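Local coordinates for protein fructose-bisphosphate aldolase (Slackia heliotrinireducens, PDB 4MOZ) that belongs to the DeoC/LacD family of aldolases, enzymes built on a closed, parallel eight-stranded TIM barrel, at residues C[99-104]-C[136-141]; C[13-18]-C[165-170]; C[114-119]-C[147-152]; C[47-52]-C[107-112]. All blocks are in the same frame, centred on the assembly; numbering follows the deposited sequence.

Contact 1. Residues C[99-104]-C[136-141]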
loop_
_atom_site.group_PDB
_atom_site.type_symbol
_atom_site.label_atom_id
_atom_site.label_comp_id
_atom_site.label_asym_id
_atom_site.label_seq_id
_atom_site.Cartn_x
_atom_site.Cartn_y
_atom_site.Cartn_z
ATOM N N TYR C 99 -12.174 27.660 -10.721
ATOM C CA TYR C 99 -11.405 26.991 -9.668
ATOM C C TYR C 99 -10.507 25.882 -10.197
ATOM O O TYR C 99 -10.929 25.047 -11.002
ATOM C CB TYR C 99 -12.326 26.449 -8.568
ATOM C CG TYR C 99 -13.007 27.536 -7.763
ATOM C CD1 TYR C 99 -12.300 28.266 -6.801
ATOM C CD2 TYR C 99 -14.357 27.835 -7.963
ATOM C CE1 TYR C 99 -12.920 29.263 -6.067
ATOM C CE2 TYR C 99 -14.989 28.831 -7.233
ATOM C CZ TYR C 99 -14.268 29.542 -6.286
ATOM O OH TYR C 99 -14.890 30.533 -5.557
ATOM N N LEU C 100 -9.258 25.904 -9.737
ATOM C CA LEU C 100 -8.318 24.822 -9.964
ATOM C C LEU C 100 -8.038 24.178 -8.609
ATOM O O LEU C 100 -7.483 24.823 -7.708
ATOM C CB LEU C 100 -7.024 25.356 -10.569
ATOM C CG LEU C 100 -6.036 24.314 -11.103
ATOM C CD1 LEU C 100 -6.191 24.165 -12.607
ATOM C CD2 LEU C 100 -4.612 24.722 -10.774
ATOM N N VAL C 101 -8.430 22.914 -8.461
ATOM C CA VAL C 101 -8.262 22.206 -7.193
ATOM C C VAL C 101 -6.851 21.632 -7.061
ATOM O O VAL C 101 -6.442 20.752 -7.828
ATOM C CB VAL C 101 -9.325 21.106 -6.998
ATOM C CG1 VAL C 101 -9.129 20.402 -5.659
ATOM C CG2 VAL C 101 -10.725 21.705 -7.079
ATOM N N LYS C 102 -6.113 22.154 -6.086
ATOM C CA LYS C 102 -4.766 21.684 -5.801
ATOM C C LYS C 102 -4.848 20.362 -5.040
ATOM O O LYS C 102 -5.231 20.331 -3.872
ATOM C CB LYS C 102 -3.983 22.748 -5.023
ATOM C CG LYS C 102 -2.538 22.387 -4.707
ATOM C CD LYS C 102 -1.742 22.056 -5.962
ATOM C CE LYS C 102 -0.255 22.280 -5.747
ATOM N NZ LYS C 102 0.305 21.334 -4.741
HETATM N N MSE C 103 -4.484 19.279 -5.723
HETATM C CA MSE C 103 -4.711 17.910 -5.249
HETATM C C MSE C 103 -3.798 17.462 -4.110
HETATM O O MSE C 103 -4.198 16.644 -3.285
HETATM C CB MSE C 103 -4.577 16.921 -6.407
HETATM C CG MSE C 103 -5.581 17.130 -7.509
HETATM SE SE MSE C 103 -7.419 16.923 -6.905
HETATM C CE MSE C 103 -7.419 15.001 -6.546
ATOM N N ASN C 104 -2.568 17.963 -4.085
ATOM C CA ASN C 104 -1.652 17.629 -3.001
ATOM C C ASN C 104 -1.164 18.856 -2.239
ATOM O O ASN C 104 -1.230 19.969 -2.751
ATOM C CB ASN C 104 -0.490 16.747 -3.496
ATOM C CG ASN C 104 0.449 17.455 -4.463
ATOM O OD1 ASN C 104 0.116 18.478 -5.070
ATOM N ND2 ASN C 104 1.639 16.888 -4.624
ATOM N N VAL C 136 -19.973 23.602 -8.353
ATOM C CA VAL C 136 -18.736 24.386 -8.260
ATOM C C VAL C 136 -18.000 24.391 -9.598
ATOM O O VAL C 136 -17.807 23.341 -10.215
ATOM C CB VAL C 136 -17.820 23.914 -7.113
ATOM C CG1 VAL C 136 -16.592 24.806 -6.998
ATOM C CG2 VAL C 136 -18.582 23.928 -5.803
ATOM N N ASN C 137 -17.596 25.584 -10.034
ATOM C CA ASN C 137 -16.959 25.776 -11.337
ATOM C C ASN C 137 -15.491 25.325 -11.363
ATOM O O ASN C 137 -14.573 26.140 -11.504
ATOM C CB ASN C 137 -17.113 27.236 -11.796
ATOM C CG ASN C 137 -16.581 27.473 -13.198
ATOM O OD1 ASN C 137 -16.757 26.643 -14.098
ATOM N ND2 ASN C 137 -15.925 28.613 -13.392
ATOM N N VAL C 138 -15.285 24.019 -11.222
ATOM C CA VAL C 138 -13.946 23.443 -11.254
ATOM C C VAL C 138 -13.543 23.258 -12.707
ATOM O O VAL C 138 -14.204 22.540 -13.458
ATOM C CB VAL C 138 -13.877 22.088 -10.509
ATOM C CG1 VAL C 138 -12.476 21.482 -10.607
ATOM C CG2 VAL C 138 -14.290 22.253 -9.050
ATOM N N VAL C 139 -12.462 23.919 -13.101
ATOM C CA VAL C 139 -11.993 23.843 -14.481
ATOM C C VAL C 139 -10.776 22.926 -14.618
ATOM O O VAL C 139 -10.471 22.448 -15.705
ATOM C CB VAL C 139 -11.716 25.245 -15.080
ATOM C CG1 VAL C 139 -12.984 26.093 -15.048
ATOM C CG2 VAL C 139 -10.583 25.951 -14.350
ATOM N N GLY C 140 -10.088 22.675 -13.509
ATOM C CA GLY C 140 -8.905 21.842 -13.558
ATOM C C GLY C 140 -8.336 21.429 -12.222
ATOM O O GLY C 140 -8.902 21.724 -11.156
ATOM N N LEU C 141 -7.199 20.742 -12.296
ATOM C CA LEU C 141 -6.527 20.211 -11.129
ATOM C C LEU C 141 -5.076 20.645 -11.121
ATOM O O LEU C 141 -4.487 20.912 -12.181
ATOM C CB LEU C 141 -6.593 18.680 -11.120
ATOM C CG LEU C 141 -7.938 17.964 -11.283
ATOM C CD1 LEU C 141 -7.718 16.465 -11.173
ATOM C CD2 LEU C 141 -8.976 18.421 -10.267
#
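A beta bulge interrupts the pairing of Tyr99 and Leu100 with their neighbours: Tyr99 lies opposite Val138, but Leu100 opposite Gly140, so Val139 is the extra residue. The strands are the third and fourth of the TIM barrel, joined as a beta-alpha-beta unit through helix 125-132, and the bulge shows how parallel pairing survives a one-residue slip. Before it, Tyr99 N donates to Asn137 O (2.9 Å). At it, Val139 N reaches Tyr99 O at 2.8 Å; beyond it, Val101 N resumes with Gly140 O. Asn137 centres an inverse gamma turn just ahead of the strand.

One face of the sheet carries Tyr99, Val101, Val138 and Leu141 and is packed against helices 84-90 and 125-132. Here Val101 CG2 meets Val138 CG1 at 3.9 Å, while the Tyr99 hydroxyl bonds to the backbone of Tyr94. Leu100 points to the other face. With its CG anti to the backbone N (chi1 -169°), Leu100 CD1 comes to lie 3.5 Å from Gly140 C, in space that a side chain at Gly140 would occupy. Past the strand end, the selenium (SE) of the selenomethionine Met103 rests 4.0 Å from Leu141 CD2.

Contact 2. Residues C[13-18]-C[165-170]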
loop_
_atom_site.group_PDB
_atom_site.type_symbol
_atom_site.label_atom_id
_atom_site.label_comp_id
_atom_site.label_asym_id
_atom_site.label_seq_id
_atom_site.Cartn_x
_atom_site.Cartn_y
_atom_site.Cartn_z
ATOM N N ALA C 13 -4.755 13.592 -26.978
ATOM C CA ALA C 13 -5.407 12.341 -27.351
ATOM C C ALA C 13 -5.926 11.526 -26.164
ATOM O O ALA C 13 -6.612 10.514 -26.357
ATOM C CB ALA C 13 -4.464 11.507 -28.198
ATOM N N ASP C 14 -5.591 11.960 -24.947
ATOM C CA ASP C 14 -6.095 11.313 -23.731
ATOM C C ASP C 14 -7.379 11.966 -23.208
ATOM O O ASP C 14 -7.948 11.522 -22.207
ATOM C CB ASP C 14 -5.014 11.242 -22.636
ATOM C CG ASP C 14 -4.472 12.609 -22.238
ATOM O OD1 ASP C 14 -4.685 13.586 -22.981
ATOM O OD2 ASP C 14 -3.820 12.711 -21.175
ATOM N N VAL C 15 -7.825 13.024 -23.883
ATOM C CA VAL C 15 -9.144 13.603 -23.624
ATOM C C VAL C 15 -10.137 12.875 -24.518
ATOM O O VAL C 15 -10.120 13.036 -25.742
ATOM C CB VAL C 15 -9.187 15.119 -23.904
ATOM C CG1 VAL C 15 -10.602 15.657 -23.726
ATOM C CG2 VAL C 15 -8.215 15.866 -23.004
ATOM N N LEU C 16 -10.998 12.073 -23.902
ATOM C CA LEU C 16 -11.879 11.166 -24.634
ATOM C C LEU C 16 -12.963 11.916 -25.398
ATOM O O LEU C 16 -13.273 13.068 -25.076
ATOM C CB LEU C 16 -12.497 10.130 -23.684
ATOM C CG LEU C 16 -11.552 9.403 -22.710
ATOM C CD1 LEU C 16 -12.332 8.472 -21.798
ATOM C CD2 LEU C 16 -10.451 8.640 -23.438
ATOM N N ALA C 17 -13.526 11.253 -26.406
ATOM C CA ALA C 17 -14.535 11.846 -27.286
ATOM C C ALA C 17 -15.657 12.575 -26.537
ATOM O O ALA C 17 -15.996 13.711 -26.877
ATOM C CB ALA C 17 -15.111 10.790 -28.224
ATOM N N ASP C 18 -16.217 11.933 -25.514
ATOM C CA ASP C 18 -17.341 12.516 -24.776
ATOM C C ASP C 18 -16.928 13.530 -23.700
ATOM O O ASP C 18 -17.774 14.029 -22.953
ATOM C CB ASP C 18 -18.243 11.415 -24.190
ATOM C CG ASP C 18 -17.555 10.594 -23.100
ATOM O OD1 ASP C 18 -16.318 10.694 -22.929
ATOM O OD2 ASP C 18 -18.264 9.832 -22.408
ATOM N N GLN C 165 -6.627 10.697 -15.490
ATOM C CA GLN C 165 -7.989 10.735 -14.962
ATOM C C GLN C 165 -8.662 12.082 -15.180
ATOM O O GLN C 165 -9.860 12.137 -15.482
ATOM C CB GLN C 165 -8.007 10.382 -13.478
ATOM C CG GLN C 165 -7.840 8.900 -13.190
ATOM C CD GLN C 165 -7.838 8.590 -11.704
ATOM O OE1 GLN C 165 -8.595 7.743 -11.245
ATOM N NE2 GLN C 165 -6.992 9.282 -10.945
ATOM N N ALA C 166 -7.895 13.161 -15.027
ATOM C CA ALA C 166 -8.412 14.506 -15.251
ATOM C C ALA C 166 -8.843 14.700 -16.700
ATOM O O ALA C 166 -9.920 15.239 -16.970
ATOM C CB ALA C 166 -7.384 15.551 -14.856
ATOM N N HIS C 167 -8.008 14.242 -17.628
ATOM C CA HIS C 167 -8.297 14.383 -19.048
ATOM C C HIS C 167 -9.441 13.528 -19.487
ATOM O O HIS C 167 -10.165 13.885 -20.413
ATOM C CB HIS C 167 -7.052 14.139 -19.886
ATOM C CG HIS C 167 -6.075 15.285 -19.840
ATOM N ND1 HIS C 167 -4.793 15.162 -20.223
ATOM C CD2 HIS C 167 -6.235 16.603 -19.411
ATOM C CE1 HIS C 167 -4.164 16.343 -20.064
ATOM N NE2 HIS C 167 -5.050 17.224 -19.566
ATOM N N GLU C 168 -9.627 12.406 -18.800
ATOM C CA GLU C 168 -10.795 11.552 -18.990
ATOM C C GLU C 168 -12.073 12.337 -18.672
ATOM O O GLU C 168 -13.122 12.095 -19.268
ATOM C CB GLU C 168 -10.676 10.317 -18.091
ATOM C CG GLU C 168 -11.783 9.291 -18.249
ATOM C CD GLU C 168 -11.676 8.130 -17.272
ATOM O OE1 GLU C 168 -10.744 8.110 -16.434
ATOM O OE2 GLU C 168 -12.537 7.229 -17.347
ATOM N N GLU C 169 -11.959 13.288 -17.744
ATOM C CA GLU C 169 -13.090 14.099 -17.297
ATOM C C GLU C 169 -13.176 15.454 -17.992
ATOM O O GLU C 169 -14.100 16.223 -17.736
ATOM C CB GLU C 169 -13.031 14.309 -15.777
ATOM C CG GLU C 169 -13.357 13.071 -14.954
ATOM C CD GLU C 169 -14.755 12.527 -15.216
ATOM O OE1 GLU C 169 -15.678 13.324 -15.502
ATOM O OE2 GLU C 169 -14.928 11.293 -15.129
ATOM N N GLY C 170 -12.217 15.752 -18.862
ATOM C CA GLY C 170 -12.180 17.045 -19.549
ATOM C C GLY C 170 -11.705 18.200 -18.678
ATOM O O GLY C 170 -12.024 19.361 -18.946
HETATM O O HOH W 1 -15.237 10.518 -20.091
#
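Asp14 and His167 form the polar centre of a buried contact between the N-terminal loop ahead of helix 20-30 and the C-terminal end of helix 152-168, on the outer layer of the barrel. It is a good example of how an irregular N-terminal loop can be fastened to a helix by one directional bond and a few apolar contacts. His167 ND1 donates to Asp14 OD2 at 2.8 Å, and the bond is almost straight (173°). The oxygen lies exactly in the plane of the imidazole, at its edge, whereas the histidine approaches from above the carboxylate plane, the two planes being turned 79° to each other. A chi1 of 59° sets the Asp14 carboxylate between its own backbone N and carbonyl carbon, from where OD2 reaches the imidazole.

Asp14 OD2 also makes a salt bridge to Arg84 of a neighbouring subunit, and His167 NE2 bonds to Asp207. A ring held at both nitrogens by carboxylates has its rotation fixed.

Beside this, Val15 CG2 packs 3.7 Å from His167 CB, and Val15 CA directs its hydrogen at His167 O (3.4 Å). Leu16 CD1 runs alongside the aliphatic part of Glu168, 3.7 Å from Glu168 CG. A water donates to both Asp18 OD1 and Glu168 O.

Gly170 ends the helix in a Schellman motif, its carbonyl receiving Asn26 of helix 20-30, while His167 and Ala166 lean on Val173 of strand 172-177.

Contact 3. Residues C[114-119]-C[147-152]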
loop_
_atom_site.group_PDB
_atom_site.type_symbol
_atom_site.label_atom_id
_atom_site.label_comp_id
_atom_site.label_asym_id
_atom_site.label_seq_id
_atom_site.Cartn_x
_atom_site.Cartn_y
_atom_site.Cartn_z
ATOM N N GLN C 114 16.479 17.502 7.075
ATOM C CA GLN C 114 15.943 16.434 7.916
ATOM C C GLN C 114 15.476 15.252 7.066
ATOM O O GLN C 114 15.837 14.105 7.341
ATOM C CB GLN C 114 14.789 16.939 8.796
ATOM C CG GLN C 114 14.164 15.853 9.668
ATOM C CD GLN C 114 12.877 16.278 10.360
ATOM O OE1 GLN C 114 12.618 17.467 10.554
ATOM N NE2 GLN C 114 12.068 15.297 10.751
ATOM N N ASP C 115 14.666 15.541 6.048
ATOM C CA ASP C 115 14.112 14.515 5.160
ATOM C C ASP C 115 13.667 15.158 3.849
ATOM O O ASP C 115 13.134 16.269 3.848
ATOM C CB ASP C 115 12.926 13.806 5.834
ATOM C CG ASP C 115 12.617 12.428 5.227
ATOM O OD1 ASP C 115 13.491 11.813 4.571
ATOM O OD2 ASP C 115 11.479 11.945 5.427
ATOM N N ASP C 116 13.899 14.461 2.739
ATOM C CA ASP C 116 13.442 14.903 1.423
ATOM C C ASP C 116 11.924 15.129 1.418
ATOM O O ASP C 116 11.200 14.452 2.143
ATOM C CB ASP C 116 13.828 13.872 0.357
ATOM C CG ASP C 116 15.247 14.054 -0.157
ATOM O OD1 ASP C 116 15.967 14.969 0.298
ATOM O OD2 ASP C 116 15.652 13.270 -1.035
ATOM N N PRO C 117 11.442 16.080 0.600
ATOM C CA PRO C 117 10.017 16.421 0.636
ATOM C C PRO C 117 9.106 15.403 -0.047
ATOM O O PRO C 117 9.500 14.756 -1.027
ATOM C CB PRO C 117 9.959 17.755 -0.115
ATOM C CG PRO C 117 11.097 17.682 -1.080
ATOM C CD PRO C 117 12.180 16.891 -0.390
ATOM N N TYR C 118 7.898 15.271 0.496
ATOM C CA TYR C 118 6.825 14.527 -0.137
ATOM C C TYR C 118 5.495 15.248 0.103
ATOM O O TYR C 118 5.136 15.551 1.243
ATOM C CB TYR C 118 6.772 13.081 0.379
ATOM C CG TYR C 118 5.528 12.318 -0.044
ATOM C CD1 TYR C 118 5.085 12.342 -1.369
ATOM C CD2 TYR C 118 4.804 11.557 0.874
ATOM C CE1 TYR C 118 3.948 11.655 -1.759
ATOM C CE2 TYR C 118 3.664 10.856 0.489
ATOM C CZ TYR C 118 3.240 10.912 -0.828
ATOM O OH TYR C 118 2.113 10.227 -1.233
ATOM N N SER C 119 4.784 15.536 -0.984
ATOM C CA SER C 119 3.448 16.130 -0.909
ATOM C C SER C 119 2.414 15.129 -1.439
ATOM O O SER C 119 2.392 14.835 -2.636
ATOM C CB SER C 119 3.409 17.457 -1.672
ATOM O OG SER C 119 2.101 17.993 -1.717
ATOM N N LEU C 147 10.944 16.547 -8.041
ATOM C CA LEU C 147 11.889 15.661 -8.713
ATOM C C LEU C 147 13.192 15.654 -7.938
ATOM O O LEU C 147 13.568 16.666 -7.347
ATOM C CB LEU C 147 12.134 16.105 -10.158
ATOM C CG LEU C 147 10.904 16.231 -11.072
ATOM C CD1 LEU C 147 11.326 16.688 -12.465
ATOM C CD2 LEU C 147 10.098 14.939 -11.150
ATOM N N GLY C 148 13.860 14.506 -7.913
ATOM C CA GLY C 148 15.131 14.376 -7.210
ATOM C C GLY C 148 15.009 14.175 -5.711
ATOM O O GLY C 148 16.016 13.983 -5.031
ATOM N N SER C 149 13.785 14.242 -5.187
ATOM C CA SER C 149 13.512 13.841 -3.811
ATOM C C SER C 149 13.561 12.321 -3.741
ATOM O O SER C 149 13.257 11.647 -4.725
ATOM C CB SER C 149 12.126 14.325 -3.371
ATOM O OG SER C 149 11.747 13.751 -2.126
ATOM N N GLU C 150 13.923 11.778 -2.583
ATOM C CA GLU C 150 13.867 10.326 -2.388
ATOM C C GLU C 150 12.440 9.779 -2.478
ATOM O O GLU C 150 12.247 8.575 -2.618
ATOM C CB GLU C 150 14.538 9.920 -1.074
ATOM C CG GLU C 150 16.053 10.037 -1.148
ATOM C CD GLU C 150 16.769 9.514 0.078
ATOM O OE1 GLU C 150 16.101 8.993 0.998
ATOM O OE2 GLU C 150 18.012 9.628 0.109
ATOM N N TYR C 151 11.450 10.669 -2.422
ATOM C CA TYR C 151 10.051 10.278 -2.584
ATOM C C TYR C 151 9.492 10.615 -3.972
ATOM O O TYR C 151 8.278 10.581 -4.178
ATOM C CB TYR C 151 9.197 10.903 -1.479
ATOM C CG TYR C 151 9.707 10.605 -0.088
ATOM C CD1 TYR C 151 9.492 9.360 0.507
ATOM C CD2 TYR C 151 10.407 11.566 0.633
ATOM C CE1 TYR C 151 9.965 9.086 1.785
ATOM C CE2 TYR C 151 10.882 11.305 1.908
ATOM C CZ TYR C 151 10.660 10.069 2.482
ATOM O OH TYR C 151 11.134 9.823 3.749
ATOM N N GLU C 152 10.387 10.923 -4.915
ATOM C CA GLU C 152 10.028 11.234 -6.310
ATOM C C GLU C 152 9.066 10.207 -6.916
ATOM O O GLU C 152 8.082 10.579 -7.554
ATOM C CB GLU C 152 11.288 11.341 -7.179
ATOM C CG GLU C 152 11.036 11.523 -8.675
ATOM C CD GLU C 152 12.301 11.364 -9.512
ATOM O OE1 GLU C 152 13.096 12.329 -9.577
ATOM O OE2 GLU C 152 12.495 10.280 -10.116
HETATM O O HOH W 2 17.553 13.823 -2.831
#
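Ser149 and Pro117 meet in the tight half of this contact, where two loops are knitted by short bonds; the more open side lies at the partly exposed Glu150, with a water close by. Ser149 OG donates to Pro117 O at 2.7 Å and at the same time accepts Tyr151 N, which closes an ST turn. With OG anti to the backbone N (chi1 170°), the hydroxyl is directed across the gap, and one small side chain thus serves both loops. Tyr151, at the N-cap position of helix 152-168, presents its ring edge to the facing chain. Asp116 O lies near the ring plane, 3.2 Å from Tyr151 CE2. Tyr151 OH donates to the syn lone pair of Asp115 OD2 at 2.7 Å. That carboxylate stands 84° to the ring. Tyr118 CB packs against Tyr151 CB at 3.8 Å, the two side chains crossing at about a right angle.

Nearer the water, Glu150 N donates to Asp116 OD2 at 2.8 Å, on the anti side and bent to 148°. The water links the same oxygen to Gly148 O, and Asp116 itself is buried. The acids come close, Asp116 OD2 to Glu150 OE2 being 4.5 Å. Their mutual repulsion is probably eased by Lys182, whose backbone N binds Asp116 OD1 and whose NZ makes a long, weak ion pair with Glu150, and by Gln114 of a neighbouring subunit, which bonds to Glu150 OE2.

The loops follow strands 99-102 and 138-145 at the C-terminal rim of the barrel, and Tyr118 continues onto Thr154 and Met155 of helix 152-168.

Contact 4. Residues C[47-52]-C[107-112]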
loop_
_atom_site.group_PDB
_atom_site.type_symbol
_atom_site.label_atom_id
_atom_site.label_comp_id
_atom_site.label_asym_id
_atom_site.label_seq_id
_atom_site.Cartn_x
_atom_site.Cartn_y
_atom_site.Cartn_z
ATOM N N GLU C 47 1.186 24.971 2.631
ATOM C CA GLU C 47 2.607 24.994 2.256
ATOM C C GLU C 47 3.515 25.737 3.242
ATOM O O GLU C 47 4.554 25.213 3.645
ATOM C CB GLU C 47 2.794 25.549 0.839
ATOM C CG GLU C 47 2.138 24.724 -0.260
ATOM C CD GLU C 47 2.693 23.315 -0.367
ATOM O OE1 GLU C 47 3.930 23.143 -0.276
ATOM O OE2 GLU C 47 1.887 22.376 -0.553
ATOM N N HIS C 48 3.130 26.953 3.619
ATOM C CA HIS C 48 3.948 27.758 4.523
ATOM C C HIS C 48 3.228 28.058 5.806
ATOM O O HIS C 48 3.628 28.948 6.560
ATOM C CB HIS C 48 4.400 29.047 3.838
ATOM C CG HIS C 48 5.175 28.818 2.566
ATOM N ND1 HIS C 48 4.866 29.433 1.411
ATOM C CD2 HIS C 48 6.260 27.988 2.291
ATOM C CE1 HIS C 48 5.715 29.029 0.448
ATOM N NE2 HIS C 48 6.566 28.144 0.988
ATOM N N LEU C 49 2.163 27.302 6.062
ATOM C CA LEU C 49 1.309 27.502 7.234
ATOM C C LEU C 49 0.726 28.915 7.257
ATOM O O LEU C 49 0.155 29.355 6.257
ATOM C CB LEU C 49 2.044 27.137 8.535
ATOM C CG LEU C 49 2.365 25.647 8.719
ATOM C CD1 LEU C 49 3.110 25.403 10.021
ATOM C CD2 LEU C 49 1.105 24.787 8.657
ATOM N N ASN C 50 0.865 29.626 8.371
ATOM C CA ASN C 50 0.338 30.984 8.458
ATOM C C ASN C 50 1.403 32.041 8.152
ATOM O O ASN C 50 1.157 33.240 8.291
ATOM C CB ASN C 50 -0.307 31.231 9.830
ATOM C CG ASN C 50 -1.441 32.243 9.771
ATOM O OD1 ASN C 50 -2.218 32.265 8.814
ATOM N ND2 ASN C 50 -1.544 33.088 10.799
ATOM N N GLY C 51 2.578 31.583 7.721
ATOM C CA GLY C 51 3.709 32.463 7.407
ATOM C C GLY C 51 3.466 33.501 6.320
ATOM O O GLY C 51 3.991 34.611 6.392
ATOM N N ASP C 52 2.673 33.147 5.312
ATOM C CA ASP C 52 2.374 34.074 4.222
ATOM C C ASP C 52 1.135 34.939 4.462
ATOM O O ASP C 52 0.804 35.782 3.625
ATOM C CB ASP C 52 2.214 33.318 2.898
ATOM C CG ASP C 52 3.470 32.570 2.492
ATOM O OD1 ASP C 52 4.586 33.001 2.860
ATOM O OD2 ASP C 52 3.332 31.544 1.792
ATOM N N THR C 107 3.223 20.615 4.634
ATOM C CA THR C 107 3.713 21.772 5.393
ATOM C C THR C 107 5.223 21.926 5.192
ATOM O O THR C 107 5.877 21.022 4.668
ATOM C CB THR C 107 3.384 21.690 6.902
ATOM O OG1 THR C 107 4.266 20.760 7.550
ATOM C CG2 THR C 107 1.924 21.284 7.126
ATOM N N ASN C 108 5.758 23.075 5.599
ATOM C CA ASN C 108 7.192 23.343 5.517
ATOM C C ASN C 108 7.917 23.107 6.845
ATOM O O ASN C 108 9.015 23.624 7.057
ATOM C CB ASN C 108 7.450 24.773 5.013
ATOM C CG ASN C 108 6.891 25.843 5.944
ATOM O OD1 ASN C 108 5.994 25.587 6.751
ATOM N ND2 ASN C 108 7.411 27.060 5.821
ATOM N N LEU C 109 7.300 22.333 7.736
ATOM C CA LEU C 109 7.882 22.068 9.057
ATOM C C LEU C 109 9.096 21.147 8.987
ATOM O O LEU C 109 10.082 21.359 9.693
ATOM C CB LEU C 109 6.831 21.512 10.023
ATOM C CG LEU C 109 5.765 22.507 10.503
ATOM C CD1 LEU C 109 4.552 21.777 11.059
ATOM C CD2 LEU C 109 6.329 23.475 11.534
ATOM N N VAL C 110 9.022 20.129 8.135
ATOM C CA VAL C 110 10.142 19.225 7.942
ATOM C C VAL C 110 11.008 19.812 6.838
ATOM O O VAL C 110 10.574 19.907 5.690
ATOM C CB VAL C 110 9.678 17.790 7.571
ATOM C CG1 VAL C 110 10.874 16.880 7.301
ATOM C CG2 VAL C 110 8.806 17.200 8.670
ATOM N N LYS C 111 12.222 20.222 7.188
ATOM C CA LYS C 111 13.153 20.780 6.208
ATOM C C LYS C 111 13.867 19.667 5.451
ATOM O O LYS C 111 13.999 18.556 5.958
ATOM C CB LYS C 111 14.177 21.708 6.876
ATOM C CG LYS C 111 13.581 22.771 7.795
ATOM C CD LYS C 111 12.633 23.710 7.063
ATOM C CE LYS C 111 12.046 24.740 8.020
ATOM N NZ LYS C 111 11.067 25.631 7.341
ATOM N N THR C 112 14.320 19.980 4.240
ATOM C CA THR C 112 15.057 19.052 3.379
ATOM C C THR C 112 16.218 18.362 4.096
ATOM O O THR C 112 16.405 17.150 3.955
ATOM C CB THR C 112 15.575 19.781 2.122
ATOM O OG1 THR C 112 14.453 20.301 1.397
ATOM C CG2 THR C 112 16.383 18.840 1.206
HETATM O O HOH W 3 6.222 29.296 7.444
#
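The imidazole of His48 and the amide of Asn108 are turned 65° to each other, and the amide comes to the edge of the ring, not its face: Asn108 ND2 lies near the ring plane, 3.8 Å from His48 CD2. Elsewhere on the ring edge, His48 ND1 donates to Asp52 OD2 at 2.6 Å, on the syn side of the carboxylate. Asp52 in turn forms a salt bridge with Arg271, a chain of polar partners that fixes how the ring is turned. Asn108 packs against the last carbonyl of helix 44-47, its CB lying 3.2 Å from Glu47 O. A chi1 of 62° swings the amide over His48 CA, with ND2 near the ring edge. The hydrogen-bonded link between the two loops runs through a water, which donates to His48 O and accepts from Asn108 ND2.

The two loops follow the first and third strands of the TIM barrel, at the C-terminal ends of those strands. His48 to Gly51 form a type II' turn, with Leu49 as its second residue at positive phi. From this turn the Leu49 methyls reach the other loop: Leu49 CD2 touches Thr107 CG2 at 3.9 Å, and Leu49 CD1 meets Leu109 CG at 4.0 Å, the two leucines crossing at about a right angle. Leu49 and Leu109 both pack against a neighbouring subunit as well, on its Gly196 and Gly148 respectively, and Thr107 OG1 bonds to Glu152 of that same subunit. Lys111 NZ curls back to Asn108 O at 2.9 Å, nearly along the C=O axis.

From the N terminus, the first residues to be paired are those of contact 2, whose partner on helix 152-168 comes last, so its long loop encloses the other three. Inside it, contact 4 closes the loop from 47 to 112, tying the segment after helix 44-47 to the one after strand 99-102. Contact 1 opens before that loop closes and therefore crosses it, joining neighbouring barrel strands. Contact 3 begins only after contact 4 has closed, and crosses contact 1. Direct touches continue the network: Leu141 on Ala166 between contacts 1 and 2, a probable hydrogen bond from Asn104 to Ser119 between contacts 1 and 3, and Val110 on Asp115 between contacts 4 and 3.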